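GH62 hydrolase (Scytalidium thermophilum, PDB 4PVA) probably removes alpha-L-arabinofuranose side groups from arabinoxylan, as a family 62 glycoside hydrolase of a thermophilic fungus. Local coordinates at residues P324-Q327 with A332-W335. Residues are numbered along the deposited sequence; the frame is centred on the assembly and turned at random.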
loop_
_atom_site.group_PDB
_atom_site.type_symbol
_atom_site.label_atom_id
_atom_site.label_comp_id
_atom_site.label_asym_id
_atom_site.label_seq_id
_atom_site.Cartn_x
_atom_site.Cartn_y
_atom_site.Cartn_z
ATOM N N PRO A 324 11.749 17.265 5.440
ATOM C CA PRO A 324 12.593 17.339 4.252
ATOM C C PRO A 324 14.045 17.636 4.558
ATOM O O PRO A 324 14.895 17.389 3.710
ATOM C CB PRO A 324 11.951 18.459 3.405
ATOM C CG PRO A 324 11.104 19.219 4.326
ATOM C CD PRO A 324 10.703 18.305 5.443
ATOM N N ASN A 325 14.322 18.109 5.769
ATOM C CA ASN A 325 15.676 18.450 6.173
ATOM C C ASN A 325 16.387 17.365 6.955
ATOM O O ASN A 325 17.531 17.542 7.362
ATOM C CB ASN A 325 15.643 19.754 6.966
ATOM C CG ASN A 325 15.115 20.917 6.138
ATOM O OD1 ASN A 325 15.609 21.193 5.041
ATOM N ND2 ASN A 325 14.072 21.575 6.636
ATOM N N ALA A 326 15.726 16.231 7.169
ATOM C CA ALA A 326 16.357 15.107 7.858
ATOM C C ALA A 326 17.541 14.594 7.049
ATOM O O ALA A 326 17.449 14.444 5.848
ATOM C CB ALA A 326 15.355 13.986 8.106
ATOM N N GLN A 327 18.660 14.351 7.734
ATOM C CA GLN A 327 19.895 13.873 7.128
ATOM C C GLN A 327 20.352 12.623 7.867
ATOM O O GLN A 327 21.092 12.689 8.837
ATOM C CB GLN A 327 20.969 14.924 7.268
ATOM C CG GLN A 327 20.762 16.198 6.471
ATOM C CD GLN A 327 21.919 17.163 6.673
ATOM O OE1 GLN A 327 23.025 16.757 7.049
ATOM N NE2 GLN A 327 21.673 18.435 6.441
ATOM N N ALA A 332 17.089 4.880 8.725
ATOM C CA ALA A 332 16.963 5.665 9.954
ATOM C C ALA A 332 16.152 6.963 9.751
ATOM O O ALA A 332 16.019 7.780 10.663
ATOM C CB ALA A 332 18.347 5.986 10.512
ATOM N N LEU A 333 15.584 7.168 8.573
ATOM C CA LEU A 333 14.799 8.375 8.345
ATOM C C LEU A 333 13.624 8.442 9.290
ATOM O O LEU A 333 12.980 7.439 9.531
ATOM C CB LEU A 333 14.291 8.420 6.915
ATOM C CG LEU A 333 15.273 8.891 5.856
ATOM C CD1 LEU A 333 14.719 8.614 4.459
ATOM C CD2 LEU A 333 15.618 10.365 6.009
ATOM N N PRO A 334 13.324 9.643 9.806
ATOM C CA PRO A 334 12.252 9.775 10.793
ATOM C C PRO A 334 10.855 9.915 10.131
ATOM O O PRO A 334 10.154 10.911 10.271
ATOM C CB PRO A 334 12.651 11.032 11.554
ATOM C CG PRO A 334 13.351 11.856 10.539
ATOM C CD PRO A 334 14.124 10.865 9.707
ATOM N N TRP A 335 10.449 8.880 9.432
ATOM C CA TRP A 335 9.111 8.825 8.848
ATOM C C TRP A 335 8.054 8.805 9.933
ATOM O O TRP A 335 8.225 8.176 10.989
ATOM C CB TRP A 335 8.921 7.595 7.956
ATOM C CG TRP A 335 9.798 7.505 6.768
ATOM C CD1 TRP A 335 10.952 6.789 6.656
ATOM C CD2 TRP A 335 9.588 8.116 5.472
ATOM N NE1 TRP A 335 11.489 6.932 5.383
ATOM C CE2 TRP A 335 10.654 7.728 4.644
ATOM C CE3 TRP A 335 8.605 8.956 4.941
ATOM C CZ2 TRP A 335 10.756 8.127 3.307
ATOM C CZ3 TRP A 335 8.718 9.358 3.629
ATOM C CH2 TRP A 335 9.782 8.950 2.833
#
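The methyl group of Ala326 fits against the ring of Pro334 and one methyl branch of Leu333. Ala326 CB lies 3.7 Å from Pro334 CD. Pro334 CG is almost as near to Ala326 CB, so the methyl meets the CG-CD bond of the ring and not a single corner. From the neighbouring position Leu333 adds a looser touch, its CD2 4.2 Å from Ala326 CB. With chi1 at -80° the branch point CG of Leu333 swings away from the carbonyl carbon, and chi2 (169°) then turns CD2, not CD1, to the alanine. The chain makes an inverse gamma turn at Pro334, closed by a weak backbone hydrogen bond from Trp335 N to Leu333 O at 2.9 Å. Trp335, the last residue of the turn, also makes a backbone hydrogen bond with Ile45 and packs its side chain on Val322 and Tyr330. Leu333 also touches Thr328. Both segments belong to the loop that joins strands 316-321 and 336-341, antiparallel neighbours in a five-stranded mixed sheet. The contact is therefore local packing between two arms of one surface loop. It is wholly apolar and small, about 101 Å² in all, and its hold comes from van der Waals contact and from modest shielding of three partly exposed residues from water.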